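Local coordinates for protein phosphoribosylaminoimidazole-succinocarboxamide synthase (Saccharomyces cerevisiae, PDB 1OBD) that catalyses the ATP-dependent ligation of L-aspartate to carboxyaminoimidazole ribotide, giving SAICAR in de novo purine biosynthesis, at residues 30-35 and 100-105; 75-80 and 106-111; 118-123 and 215-220. One frame throughout, in Å; residues are numbered along the deposited sequence.

Contacts 1 and 2 adjoin, with centres about 11 Å apart, and share the four-stranded antiparallel sheet that ends in strand 106-110. Strands 30-35 and 106-110 are neighbours there, and Leu-31 N lies 2.8 Å from Val-109 O in a probable hydrogen bond. Contact 3 is in the six-stranded mixed sheet, with its centre about 24 Å from that of contact 1 and 22 Å from that of contact 2. Its nearest atoms stay about 7 Å from either. ATP joins all three: Phe-33 and Leu-31 touch the adenine, His-75 and His-110 bind N6, and Glu-219 takes the ribose hydroxyl. AMP occupies a second site, at contact 2.

Contact 1 of 3, residues 30-35 and 100-105; sequences TLLFVA and TQLEDR. With ATP (adenosine-5'-triphosphate), chain B.
Arg-105 and Ala-35 are joined by two hydrogen bonds at the end of strand 30-35. The motif is a type II beta turn, Leu-102 to Arg-105, which leads from helix 96-102 into strand 106-110 and is tied here to the neighbouring strand of the antiparallel sheet. The Ala-35 amide donates to Arg-105 O at 2.9 Å. In return Arg-105 NH1 donates to Ala-35 O at 2.8 Å. This second bond uses a carbonyl lone pair, and the acceptor lies only 9° out of the guanidinium plane. Arg-105 CG sits between its own backbone N and carbonyl carbon (chi1 58°), and the chain bends again at chi3. That double bend turns NH1 back to the alanine carbonyl. NH1 also forms a salt bridge with Asp-37, so a buried charge has two acceptors that would fix the rotation of the guanidinium. Arg-105 O, which already accepts from the Ala-35 amide, also takes a CA-H...O contact from Val-34 CA at 3.5 Å.

Packing continues along the strand. Val-34 CG2 meets Leu-102 CD2 at 3.6 Å, the two side chains meeting at a slant. CG1 of the valine is anti to the backbone N (chi1 -173°) and reaches Gln-101 O and the CD methylene of Arg-105. Leu-32 CD2 adds a looser contact of 4.2 Å to Leu-102 CD2. Thus one methyl of Leu-102 serves two residues of the strand. The Gln-101 amide turns to the backbone, with OE1 bonded to Glu-7 N and NE2 to Lys-97 O.

Leu-31 CD1 touches ATP C2 at 3.7 Å. The Phe-33 ring leads away from the turn and meets the base with its edge, CZ 3.4 Å from ATP N7.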
loop_
_atom_site.group_PDB
_atom_site.type_symbol
_atom_site.label_atom_id
_atom_site.label_comp_id
_atom_site.label_asym_id
_atom_site.label_seq_id
_atom_site.Cartn_x
_atom_site.Cartn_y
_atom_site.Cartn_z
ATOM N N THR A 30 -5.695 -0.552 20.535
ATOM C CA THR A 30 -4.846 0.335 19.747
ATOM C C THR A 30 -3.571 -0.339 19.325
ATOM O O THR A 30 -2.953 -1.026 20.131
ATOM C CB THR A 30 -4.503 1.576 20.572
ATOM O OG1 THR A 30 -5.687 2.091 21.207
ATOM C CG2 THR A 30 -3.960 2.676 19.742
ATOM N N LEU A 31 -3.178 -0.083 18.085
ATOM C CA LEU A 31 -1.934 -0.570 17.498
ATOM C C LEU A 31 -1.083 0.598 17.053
ATOM O O LEU A 31 -1.578 1.708 16.835
ATOM C CB LEU A 31 -2.215 -1.459 16.297
ATOM C CG LEU A 31 -3.054 -2.697 16.567
ATOM C CD1 LEU A 31 -3.404 -3.415 15.216
ATOM C CD2 LEU A 31 -2.334 -3.661 17.500
ATOM N N LEU A 32 0.205 0.326 16.915
ATOM C CA LEU A 32 1.189 1.278 16.402
ATOM C C LEU A 32 1.807 0.665 15.156
ATOM O O LEU A 32 2.424 -0.412 15.211
ATOM C CB LEU A 32 2.267 1.555 17.432
ATOM C CG LEU A 32 3.328 2.573 17.051
ATOM C CD1 LEU A 32 2.678 3.956 16.957
ATOM C CD2 LEU A 32 4.470 2.552 18.063
ATOM N N PHE A 33 1.610 1.308 14.019
ATOM C CA PHE A 33 2.131 0.851 12.725
ATOM C C PHE A 33 3.379 1.635 12.396
ATOM O O PHE A 33 3.272 2.833 12.147
ATOM C CB PHE A 33 1.124 1.094 11.598
ATOM C CG PHE A 33 -0.014 0.101 11.496
ATOM C CD1 PHE A 33 -0.682 -0.030 10.312
ATOM C CD2 PHE A 33 -0.456 -0.653 12.541
ATOM C CE1 PHE A 33 -1.737 -0.917 10.165
ATOM C CE2 PHE A 33 -1.498 -1.554 12.399
ATOM C CZ PHE A 33 -2.118 -1.700 11.207
ATOM N N VAL A 34 4.532 0.977 12.386
ATOM C CA VAL A 34 5.793 1.637 12.137
ATOM C C VAL A 34 6.297 1.200 10.761
ATOM O O VAL A 34 6.634 0.054 10.537
ATOM C CB VAL A 34 6.830 1.351 13.227
ATOM C CG1 VAL A 34 8.064 2.217 12.993
ATOM C CG2 VAL A 34 6.293 1.508 14.634
ATOM N N ALA A 35 6.293 2.143 9.824
ATOM C CA ALA A 35 6.793 1.889 8.480
ATOM C C ALA A 35 8.320 2.014 8.490
ATOM O O ALA A 35 8.834 3.093 8.737
ATOM C CB ALA A 35 6.201 2.882 7.495
ATOM N N THR A 100 13.643 8.308 17.907
ATOM C CA THR A 100 14.289 8.423 16.582
ATOM C C THR A 100 13.853 7.282 15.663
ATOM O O THR A 100 13.878 7.401 14.460
ATOM C CB THR A 100 15.830 8.469 16.639
ATOM O OG1 THR A 100 16.308 7.334 17.358
ATOM C CG2 THR A 100 16.314 9.669 17.403
ATOM N N GLN A 101 13.456 6.167 16.254
ATOM C CA GLN A 101 12.989 5.012 15.488
ATOM C C GLN A 101 11.527 5.070 15.065
ATOM O O GLN A 101 11.094 4.269 14.226
ATOM C CB GLN A 101 13.185 3.719 16.295
ATOM C CG GLN A 101 14.604 3.414 16.730
ATOM C CD GLN A 101 14.653 2.089 17.392
ATOM O OE1 GLN A 101 14.485 1.076 16.682
ATOM N NE2 GLN A 101 14.862 2.043 18.715
ATOM N N LEU A 102 10.782 5.987 15.703
ATOM C CA LEU A 102 9.348 6.066 15.542
ATOM C C LEU A 102 8.859 7.331 14.852
ATOM O O LEU A 102 7.835 7.314 14.155
ATOM C CB LEU A 102 8.675 5.920 16.898
ATOM C CG LEU A 102 8.947 4.598 17.625
ATOM C CD1 LEU A 102 8.306 4.625 19.001
ATOM C CD2 LEU A 102 8.427 3.432 16.811
ATOM N N GLU A 103 9.559 8.434 15.078
ATOM C CA GLU A 103 9.046 9.734 14.658
ATOM C C GLU A 103 8.862 9.790 13.154
ATOM O O GLU A 103 9.712 9.364 12.382
ATOM C CB GLU A 103 9.963 10.859 15.155
ATOM C CG GLU A 103 9.433 12.233 14.882
ATOM C CD GLU A 103 10.189 13.292 15.637
ATOM O OE1 GLU A 103 11.313 13.017 16.102
ATOM O OE2 GLU A 103 9.597 14.405 15.734
ATOM N N ASP A 104 7.698 10.300 12.756
ATOM C CA ASP A 104 7.312 10.574 11.363
ATOM C C ASP A 104 7.019 9.354 10.519
ATOM O O ASP A 104 6.578 9.491 9.385
ATOM C CB ASP A 104 8.313 11.497 10.664
ATOM C CG ASP A 104 8.294 12.866 11.250
ATOM O OD1 ASP A 104 9.361 13.479 11.326
ATOM O OD2 ASP A 104 7.231 13.370 11.643
ATOM N N ARG A 105 7.232 8.162 11.067
ATOM C CA ARG A 105 6.992 6.909 10.353
ATOM C C ARG A 105 6.013 5.998 11.064
ATOM O O ARG A 105 5.857 4.840 10.716
ATOM C CB ARG A 105 8.285 6.158 10.078
ATOM C CG ARG A 105 9.076 5.829 11.340
ATOM C CD ARG A 105 10.280 5.036 11.099
ATOM N NE ARG A 105 11.348 5.754 10.410
ATOM C CZ ARG A 105 11.789 5.502 9.188
ATOM N NH1 ARG A 105 11.232 4.583 8.431
ATOM N NH2 ARG A 105 12.800 6.206 8.683
HETATM P PG ATP B . 2.935 -7.278 3.967
HETATM O O1G ATP B . 4.216 -6.516 4.032
HETATM O O2G ATP B . 1.711 -6.346 3.855
HETATM O O3G ATP B . 2.999 -8.228 2.763
HETATM P PB ATP B . 1.803 -7.975 6.450
HETATM O O1B ATP B . 2.004 -9.058 7.437
HETATM O O2B ATP B . 0.371 -7.823 5.957
HETATM O O3B ATP B . 2.826 -8.221 5.277
HETATM P PA ATP B . 1.574 -5.244 7.314
HETATM O O1A ATP B . 2.603 -4.197 7.417
HETATM O O2A ATP B . 0.607 -5.007 6.164
HETATM O O3A ATP B . 2.335 -6.617 7.098
HETATM O "O5'" ATP B . 0.845 -5.427 8.713
HETATM C "C5'" ATP B . -0.469 -4.957 8.877
HETATM C "C4'" ATP B . -1.273 -6.018 9.605
HETATM O "O4'" ATP B . -2.307 -5.389 10.316
HETATM C "C3'" ATP B . -1.937 -6.927 8.614
HETATM O "O3'" ATP B . -2.102 -8.183 9.267
HETATM C "C2'" ATP B . -3.253 -6.198 8.333
HETATM O "O2'" ATP B . -4.320 -6.944 7.831
HETATM C "C1'" ATP B . -3.570 -5.725 9.736
HETATM N N9 ATP B . -4.323 -4.470 9.955
HETATM C C8 ATP B . -4.286 -3.401 9.102
HETATM N N7 ATP B . -5.003 -2.443 9.654
HETATM C C5 ATP B . -5.553 -2.845 10.838
HETATM C C6 ATP B . -6.384 -2.301 11.822
HETATM N N6 ATP B . -6.735 -1.030 11.929
HETATM N N1 ATP B . -6.727 -3.073 12.903
HETATM C C2 ATP B . -6.251 -4.339 13.049
HETATM N N3 ATP B . -5.442 -4.896 12.103
HETATM C C4 ATP B . -5.103 -4.155 11.021
#

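Contact 2 of 3, residues 75-80 and 106-111; sequences HLVDIA and SLLVHK. With AMP (adenosine monophosphate), chain G; ATP (adenosine-5'-triphosphate), chain B.
His-75 lays one ring face under Val-109, whose CG1 stands 3.6 Å from the ring centroid, a CH-pi contact 9° off the normal. The two side chains run side by side. Next to them a single beta bridge, Leu-76 with Val-109, fastens the loop after strand 73-74 to strand 106-110, the outermost strand of the antiparallel sheet. His-110 N bonds to His-75 O, and Val-77 N to Leu-108 O.

His-110 repeats the theme with roles exchanged: Val-77 CG2 sits over the centre of its ring, 3.7 Å from the centroid, and the two side chains cross at about a right angle. A water in the plane of that ring bridges His-110 NE2 and Asp-78 N. Leu-108 CD2 packs on both Val-77 CG1 and Ile-79 CD1.

Nucleotides flank the contact. Leu-108 N donates to AMP N1 at 2.9 Å, while Ile-79 CG1 lies against the purine at 3.4 Å from AMP C5. On the ATP side, His-75 CG lies between its backbone N and carbonyl carbon (chi1 65°), which brings the ring edge to the adenine. ATP N6 donates to His-75 ND1 at 2.8 Å. Cutting the ring back to an alanine is likely to leave ATP N6 without one of its two acceptors and to open a gap beneath Val-109 CG1. The other acceptor of ATP N6 is His-110 O, at 3.0 Å.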
loop_
_atom_site.group_PDB
_atom_site.type_symbol
_atom_site.label_atom_id
_atom_site.label_comp_id
_atom_site.label_asym_id
_atom_site.label_seq_id
_atom_site.Cartn_x
_atom_site.Cartn_y
_atom_site.Cartn_z
ATOM N N HIS A 75 -9.030 4.114 10.218
ATOM C CA HIS A 75 -8.574 3.579 11.508
ATOM C C HIS A 75 -7.707 4.515 12.320
ATOM O O HIS A 75 -7.302 4.142 13.421
ATOM C CB HIS A 75 -7.853 2.209 11.338
ATOM C CG HIS A 75 -6.560 2.250 10.549
ATOM N ND1 HIS A 75 -5.746 1.135 10.402
ATOM C CD2 HIS A 75 -5.942 3.252 9.868
ATOM C CE1 HIS A 75 -4.689 1.463 9.682
ATOM N NE2 HIS A 75 -4.773 2.733 9.340
ATOM N N LEU A 76 -7.381 5.705 11.817
ATOM C CA LEU A 76 -6.476 6.552 12.591
ATOM C C LEU A 76 -7.088 6.990 13.905
ATOM O O LEU A 76 -8.244 7.400 13.965
ATOM C CB LEU A 76 -6.091 7.805 11.830
ATOM C CG LEU A 76 -5.383 7.563 10.498
ATOM C CD1 LEU A 76 -5.202 8.888 9.712
ATOM C CD2 LEU A 76 -4.066 6.846 10.660
ATOM N N VAL A 77 -6.307 6.933 14.955
ATOM C CA VAL A 77 -6.688 7.611 16.206
ATOM C C VAL A 77 -6.557 9.115 16.042
ATOM O O VAL A 77 -5.551 9.602 15.613
ATOM C CB VAL A 77 -5.786 7.107 17.373
ATOM C CG1 VAL A 77 -6.106 7.884 18.651
ATOM C CG2 VAL A 77 -5.983 5.626 17.620
ATOM N N ASP A 78 -7.595 9.843 16.444
ATOM C CA ASP A 78 -7.605 11.311 16.473
ATOM C C ASP A 78 -6.531 11.746 17.525
ATOM O O ASP A 78 -6.620 11.419 18.719
ATOM C CB ASP A 78 -9.134 11.687 16.443
ATOM C CG ASP A 78 -9.730 11.618 15.043
ATOM O OD1 ASP A 78 -10.970 11.642 14.940
ATOM O OD2 ASP A 78 -9.062 11.561 14.000
ATOM N N ILE A 79 -5.494 12.418 17.058
ATOM C CA ILE A 79 -4.480 13.002 17.923
ATOM C C ILE A 79 -4.969 14.424 18.244
ATOM O O ILE A 79 -5.243 15.220 17.338
ATOM C CB ILE A 79 -3.101 13.001 17.218
ATOM C CG1 ILE A 79 -2.739 11.565 16.823
ATOM C CG2 ILE A 79 -2.006 13.663 18.126
ATOM C CD1 ILE A 79 -2.710 10.641 17.949
ATOM N N ALA A 80 -5.099 14.725 19.525
ATOM C CA ALA A 80 -5.700 15.990 19.957
ATOM C C ALA A 80 -4.836 17.157 19.500
ATOM O O ALA A 80 -3.621 17.068 19.353
ATOM C CB ALA A 80 -5.866 16.003 21.430
ATOM N N SER A 106 5.281 6.550 12.036
ATOM C CA SER A 106 4.382 5.740 12.861
ATOM C C SER A 106 2.984 6.286 12.886
ATOM O O SER A 106 2.781 7.495 13.003
ATOM C CB SER A 106 4.929 5.689 14.289
ATOM O OG SER A 106 6.211 5.134 14.352
ATOM N N LEU A 107 2.044 5.383 12.819
ATOM C CA LEU A 107 0.645 5.722 12.894
ATOM C C LEU A 107 -0.010 4.973 14.042
ATOM O O LEU A 107 0.125 3.757 14.176
ATOM C CB LEU A 107 -0.059 5.389 11.608
ATOM C CG LEU A 107 0.359 6.262 10.413
ATOM C CD1 LEU A 107 -0.342 5.762 9.166
ATOM C CD2 LEU A 107 0.129 7.726 10.623
ATOM N N LEU A 108 -0.735 5.709 14.862
ATOM C CA LEU A 108 -1.536 5.189 15.941
ATOM C C LEU A 108 -2.911 4.856 15.393
ATOM O O LEU A 108 -3.591 5.737 14.847
ATOM C CB LEU A 108 -1.623 6.195 17.085
ATOM C CG LEU A 108 -2.158 5.668 18.392
ATOM C CD1 LEU A 108 -1.132 4.725 19.019
ATOM C CD2 LEU A 108 -2.481 6.823 19.345
ATOM N N VAL A 109 -3.313 3.589 15.510
ATOM C CA VAL A 109 -4.535 3.152 14.850
ATOM C C VAL A 109 -5.430 2.353 15.789
ATOM O O VAL A 109 -4.954 1.639 16.672
ATOM C CB VAL A 109 -4.253 2.397 13.541
ATOM C CG1 VAL A 109 -3.367 3.170 12.611
ATOM C CG2 VAL A 109 -3.685 1.026 13.784
ATOM N N HIS A 110 -6.731 2.510 15.597
ATOM C CA HIS A 110 -7.698 1.698 16.298
ATOM C C HIS A 110 -7.702 0.293 15.732
ATOM O O HIS A 110 -7.720 0.097 14.496
ATOM C CB HIS A 110 -9.111 2.292 16.084
ATOM C CG HIS A 110 -9.330 3.632 16.715
ATOM N ND1 HIS A 110 -9.378 3.812 18.077
ATOM C CD2 HIS A 110 -9.530 4.862 16.167
ATOM C CE1 HIS A 110 -9.581 5.093 18.345
ATOM N NE2 HIS A 110 -9.674 5.753 17.207
ATOM N N LYS A 111 -7.710 -0.689 16.632
ATOM C CA LYS A 111 -7.934 -2.081 16.290
ATOM C C LYS A 111 -9.310 -2.242 15.824
ATOM O O LYS A 111 -10.257 -1.889 16.544
ATOM C CB LYS A 111 -7.893 -2.940 17.528
ATOM C CG LYS A 111 -6.587 -3.332 17.847
ATOM C CD LYS A 111 -6.622 -4.426 18.930
ATOM C CE LYS A 111 -5.286 -4.534 19.585
ATOM N NZ LYS A 111 -5.397 -5.392 20.793
HETATM P P AMP G . -4.025 16.111 12.845
HETATM O O1P AMP G . -4.455 17.587 12.942
HETATM O O2P AMP G . -4.936 15.399 11.922
HETATM O O3P AMP G . -4.083 15.459 14.245
HETATM O "O5'" AMP G . -2.505 16.009 12.314
HETATM C "C5'" AMP G . -1.461 16.702 12.966
HETATM C "C4'" AMP G . -0.159 15.909 12.921
HETATM O "O4'" AMP G . -0.292 14.697 13.647
HETATM C "C3'" AMP G . 0.250 15.547 11.501
HETATM O "O3'" AMP G . 1.569 15.975 11.242
HETATM C "C2'" AMP G . 0.129 14.034 11.423
HETATM O "O2'" AMP G . 1.235 13.451 10.770
HETATM C "C1'" AMP G . 0.052 13.564 12.870
HETATM N N9 AMP G . -0.961 12.515 13.134
HETATM C C8 AMP G . -2.318 12.665 13.053
HETATM N N7 AMP G . -2.924 11.491 13.366
HETATM C C5 AMP G . -1.958 10.596 13.652
HETATM C C6 AMP G . -2.059 9.268 14.024
HETATM N N6 AMP G . -3.249 8.693 14.161
HETATM N N1 AMP G . -0.873 8.588 14.278
HETATM C C2 AMP G . 0.359 9.197 14.116
HETATM N N3 AMP G . 0.452 10.527 13.739
HETATM C C4 AMP G . -0.712 11.209 13.506
HETATM P PG ATP B . 2.935 -7.278 3.967
HETATM O O1G ATP B . 4.216 -6.516 4.032
HETATM O O2G ATP B . 1.711 -6.346 3.855
HETATM O O3G ATP B . 2.999 -8.228 2.763
HETATM P PB ATP B . 1.803 -7.975 6.450
HETATM O O1B ATP B . 2.004 -9.058 7.437
HETATM O O2B ATP B . 0.371 -7.823 5.957
HETATM O O3B ATP B . 2.826 -8.221 5.277
HETATM P PA ATP B . 1.574 -5.244 7.314
HETATM O O1A ATP B . 2.603 -4.197 7.417
HETATM O O2A ATP B . 0.607 -5.007 6.164
HETATM O O3A ATP B . 2.335 -6.617 7.098
HETATM O "O5'" ATP B . 0.845 -5.427 8.713
HETATM C "C5'" ATP B . -0.469 -4.957 8.877
HETATM C "C4'" ATP B . -1.273 -6.018 9.605
HETATM O "O4'" ATP B . -2.307 -5.389 10.316
HETATM C "C3'" ATP B . -1.937 -6.927 8.614
HETATM O "O3'" ATP B . -2.102 -8.183 9.267
HETATM C "C2'" ATP B . -3.253 -6.198 8.333
HETATM O "O2'" ATP B . -4.320 -6.944 7.831
HETATM C "C1'" ATP B . -3.570 -5.725 9.736
HETATM N N9 ATP B . -4.323 -4.470 9.955
HETATM C C8 ATP B . -4.286 -3.401 9.102
HETATM N N7 ATP B . -5.003 -2.443 9.654
HETATM C C5 ATP B . -5.553 -2.845 10.838
HETATM C C6 ATP B . -6.384 -2.301 11.822
HETATM N N6 ATP B . -6.735 -1.030 11.929
HETATM N N1 ATP B . -6.727 -3.073 12.903
HETATM C C2 ATP B . -6.251 -4.339 13.049
HETATM N N3 ATP B . -5.442 -4.896 12.103
HETATM C C4 ATP B . -5.103 -4.155 11.021
HETATM O O HOH W 1 -3.388 8.473 14.402
HETATM O O HOH W 2 -10.060 8.532 17.103
#

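Contact 3 of 3, residues 118-123 and 215-220; sequences EVIVRG and DTKFEF. With ATP (adenosine-5'-triphosphate), chain B; SO4 (sulfate ion), chain C.
Val-119 packs against the edge of Phe-220. Its CG2 reaches Phe-220 CD2 at 3.9 Å, and the two side chains cross at about a right angle. Val-121 CG2 approaches the rim of the Phe-218 ring more loosely, at 4.5 Å from CE2. Thr-216 CG2 lies over a face of the same phenyl, offset from its centre. Helix 185-208 covers Val-119, Val-121 and Thr-216 through Ala-195 and Tyr-199, so this side of the strands is core.

The strands are an antiparallel pair in the mixed sheet, 113-122 beside 211-223. Val-119 with Phe-218 and Val-121 with Thr-216 are hydrogen-bonded pairs, each closed by two backbone hydrogen bonds. Ile-120 with Lys-217 and Arg-122 with Asp-215 are the non-hydrogen-bonded pairs between and beside them.

The other side is more polar, and partly exposed at Ile-120 and Lys-217. Ile-120 CG1 is 4.1 Å from Lys-217 CG. Lys-217 CD lies against the carboxylate carbon, Glu-118 CD, at 3.7 Å. Beyond it the lysine chain bends, and NZ stays too far from Glu-118 OE2 for a salt bridge. Glu-118 OE1 bonds to Ser-162. Arg-122 and Asp-215 run side by side, but Arg-122 NH1 stays 4.1 Å from Asp-215 OD1, beyond a salt bridge. A water links these two atoms, and Asp-215 finds its salt bridge with Arg-242. Extended from CG to NE (chi2 -180°), Arg-122 reaches a sulfate, probably from the crystallisation liquor. Arg-122 NH1 donates to sulfate O2 at 2.9 Å and Arg-122 NH2 to sulfate O3 at 3.0 Å. At the far end, ATP O2' donates to Glu-219 OE2 at 2.6 Å.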
loop_
_atom_site.group_PDB
_atom_site.type_symbol
_atom_site.label_atom_id
_atom_site.label_comp_id
_atom_site.label_asym_id
_atom_site.label_seq_id
_atom_site.Cartn_x
_atom_site.Cartn_y
_atom_site.Cartn_z
ATOM N N GLU A 118 -8.334 -9.277 0.630
ATOM C CA GLU A 118 -7.521 -8.261 -0.017
ATOM C C GLU A 118 -8.345 -7.654 -1.143
ATOM O O GLU A 118 -8.705 -8.337 -2.112
ATOM C CB GLU A 118 -6.191 -8.817 -0.522
ATOM C CG GLU A 118 -5.246 -9.214 0.588
ATOM C CD GLU A 118 -3.955 -9.808 0.066
ATOM O OE1 GLU A 118 -3.970 -10.357 -1.051
ATOM O OE2 GLU A 118 -2.917 -9.730 0.757
ATOM N N VAL A 119 -8.695 -6.389 -1.002
ATOM C CA VAL A 119 -9.629 -5.739 -1.916
ATOM C C VAL A 119 -8.866 -4.973 -2.975
ATOM O O VAL A 119 -8.547 -3.811 -2.820
ATOM C CB VAL A 119 -10.650 -4.901 -1.188
ATOM C CG1 VAL A 119 -11.634 -4.263 -2.171
ATOM C CG2 VAL A 119 -11.369 -5.722 -0.122
ATOM N N ILE A 120 -8.513 -5.681 -4.031
ATOM C CA ILE A 120 -7.777 -5.090 -5.142
ATOM C C ILE A 120 -8.804 -4.471 -6.099
ATOM O O ILE A 120 -9.825 -5.094 -6.428
ATOM C CB ILE A 120 -6.935 -6.135 -5.875
ATOM C CG1 ILE A 120 -5.868 -6.723 -4.980
ATOM C CG2 ILE A 120 -6.315 -5.541 -7.117
ATOM C CD1 ILE A 120 -5.268 -7.972 -5.608
ATOM N N VAL A 121 -8.521 -3.266 -6.541
ATOM C CA VAL A 121 -9.237 -2.627 -7.616
ATOM C C VAL A 121 -8.230 -2.386 -8.726
ATOM O O VAL A 121 -7.129 -1.850 -8.495
ATOM C CB VAL A 121 -9.876 -1.299 -7.177
ATOM C CG1 VAL A 121 -10.575 -0.649 -8.352
ATOM C CG2 VAL A 121 -10.822 -1.564 -6.030
ATOM N N ARG A 122 -8.613 -2.763 -9.935
ATOM C CA ARG A 122 -7.775 -2.583 -11.089
ATOM C C ARG A 122 -8.400 -1.559 -12.013
ATOM O O ARG A 122 -9.513 -1.732 -12.485
ATOM C CB ARG A 122 -7.582 -3.886 -11.844
ATOM C CG ARG A 122 -7.034 -5.001 -11.011
ATOM C CD ARG A 122 -6.858 -6.259 -11.826
ATOM N NE ARG A 122 -6.477 -7.368 -10.977
ATOM C CZ ARG A 122 -5.238 -7.653 -10.642
ATOM N NH1 ARG A 122 -4.216 -6.950 -11.143
ATOM N NH2 ARG A 122 -5.028 -8.666 -9.831
ATOM N N GLY A 123 -7.668 -0.501 -12.319
ATOM C CA GLY A 123 -8.076 0.428 -13.357
ATOM C C GLY A 123 -7.561 0.089 -14.746
ATOM O O GLY A 123 -8.141 0.543 -15.755
ATOM N N ASP A 215 -3.472 -0.025 -10.261
ATOM C CA ASP A 215 -4.273 -0.854 -9.409
ATOM C C ASP A 215 -3.841 -0.567 -7.989
ATOM O O ASP A 215 -2.789 0.028 -7.766
ATOM C CB ASP A 215 -4.173 -2.341 -9.762
ATOM C CG ASP A 215 -2.785 -2.834 -9.803
ATOM O OD1 ASP A 215 -2.347 -3.307 -10.888
ATOM O OD2 ASP A 215 -2.085 -2.797 -8.790
ATOM N N THR A 216 -4.651 -0.974 -7.039
ATOM C CA THR A 216 -4.335 -0.810 -5.647
ATOM C C THR A 216 -4.988 -1.913 -4.829
ATOM O O THR A 216 -6.014 -2.466 -5.222
ATOM C CB THR A 216 -4.751 0.567 -5.163
ATOM O OG1 THR A 216 -4.046 0.880 -3.956
ATOM C CG2 THR A 216 -6.233 0.682 -4.795
ATOM N N LYS A 217 -4.407 -2.205 -3.671
ATOM C CA LYS A 217 -4.909 -3.159 -2.711
ATOM C C LYS A 217 -5.314 -2.433 -1.454
ATOM O O LYS A 217 -4.476 -1.859 -0.755
ATOM C CB LYS A 217 -3.849 -4.201 -2.395
ATOM C CG LYS A 217 -4.326 -5.289 -1.500
ATOM C CD LYS A 217 -3.267 -6.423 -1.357
ATOM C CE LYS A 217 -1.945 -5.941 -0.799
ATOM N NZ LYS A 217 -2.107 -5.563 0.642
ATOM N N PHE A 218 -6.597 -2.501 -1.165
ATOM C CA PHE A 218 -7.132 -1.991 0.079
ATOM C C PHE A 218 -7.439 -3.118 1.042
ATOM O O PHE A 218 -7.747 -4.252 0.631
ATOM C CB PHE A 218 -8.479 -1.294 -0.141
ATOM C CG PHE A 218 -8.452 -0.025 -0.992
ATOM C CD1 PHE A 218 -7.744 1.096 -0.613
ATOM C CD2 PHE A 218 -9.192 0.059 -2.160
ATOM C CE1 PHE A 218 -7.772 2.253 -1.413
ATOM C CE2 PHE A 218 -9.219 1.219 -2.928
ATOM C CZ PHE A 218 -8.534 2.299 -2.559
ATOM N N GLU A 219 -7.414 -2.808 2.334
ATOM C CA GLU A 219 -8.038 -3.650 3.317
ATOM C C GLU A 219 -9.016 -2.800 4.114
ATOM O O GLU A 219 -8.803 -1.597 4.350
ATOM C CB GLU A 219 -7.023 -4.315 4.239
ATOM C CG GLU A 219 -6.160 -5.376 3.565
ATOM C CD GLU A 219 -5.203 -6.049 4.532
ATOM O OE1 GLU A 219 -4.332 -6.814 4.066
ATOM O OE2 GLU A 219 -5.292 -5.776 5.756
ATOM N N PHE A 220 -10.085 -3.448 4.533
ATOM C CA PHE A 220 -11.171 -2.828 5.274
ATOM C C PHE A 220 -11.461 -3.554 6.567
ATOM O O PHE A 220 -11.281 -4.765 6.660
ATOM C CB PHE A 220 -12.456 -2.783 4.421
ATOM C CG PHE A 220 -12.322 -1.943 3.196
ATOM C CD1 PHE A 220 -12.472 -0.583 3.268
ATOM C CD2 PHE A 220 -12.042 -2.514 1.981
ATOM C CE1 PHE A 220 -12.364 0.194 2.159
ATOM C CE2 PHE A 220 -11.907 -1.747 0.857
ATOM C CZ PHE A 220 -12.084 -0.382 0.942
HETATM P PG ATP B . 2.935 -7.278 3.967
HETATM O O1G ATP B . 4.216 -6.516 4.032
HETATM O O2G ATP B . 1.711 -6.346 3.855
HETATM O O3G ATP B . 2.999 -8.228 2.763
HETATM P PB ATP B . 1.803 -7.975 6.450
HETATM O O1B ATP B . 2.004 -9.058 7.437
HETATM O O2B ATP B . 0.371 -7.823 5.957
HETATM O O3B ATP B . 2.826 -8.221 5.277
HETATM P PA ATP B . 1.574 -5.244 7.314
HETATM O O1A ATP B . 2.603 -4.197 7.417
HETATM O O2A ATP B . 0.607 -5.007 6.164
HETATM O O3A ATP B . 2.335 -6.617 7.098
HETATM O "O5'" ATP B . 0.845 -5.427 8.713
HETATM C "C5'" ATP B . -0.469 -4.957 8.877
HETATM C "C4'" ATP B . -1.273 -6.018 9.605
HETATM O "O4'" ATP B . -2.307 -5.389 10.316
HETATM C "C3'" ATP B . -1.937 -6.927 8.614
HETATM O "O3'" ATP B . -2.102 -8.183 9.267
HETATM C "C2'" ATP B . -3.253 -6.198 8.333
HETATM O "O2'" ATP B . -4.320 -6.944 7.831
HETATM C "C1'" ATP B . -3.570 -5.725 9.736
HETATM N N9 ATP B . -4.323 -4.470 9.955
HETATM C C8 ATP B . -4.286 -3.401 9.102
HETATM N N7 ATP B . -5.003 -2.443 9.654
HETATM C C5 ATP B . -5.553 -2.845 10.838
HETATM C C6 ATP B . -6.384 -2.301 11.822
HETATM N N6 ATP B . -6.735 -1.030 11.929
HETATM N N1 ATP B . -6.727 -3.073 12.903
HETATM C C2 ATP B . -6.251 -4.339 13.049
HETATM N N3 ATP B . -5.442 -4.896 12.103
HETATM C C4 ATP B . -5.103 -4.155 11.021
HETATM S S SO4 C . -1.059 -8.270 -9.615
HETATM O O1 SO4 C . -0.590 -9.605 -9.907
HETATM O O2 SO4 C . -1.413 -7.647 -10.884
HETATM O O3 SO4 C . -2.262 -8.218 -8.784
HETATM O O4 SO4 C . -0.042 -7.458 -8.961
HETATM O O HOH W 3 -4.183 -4.435 -12.653
#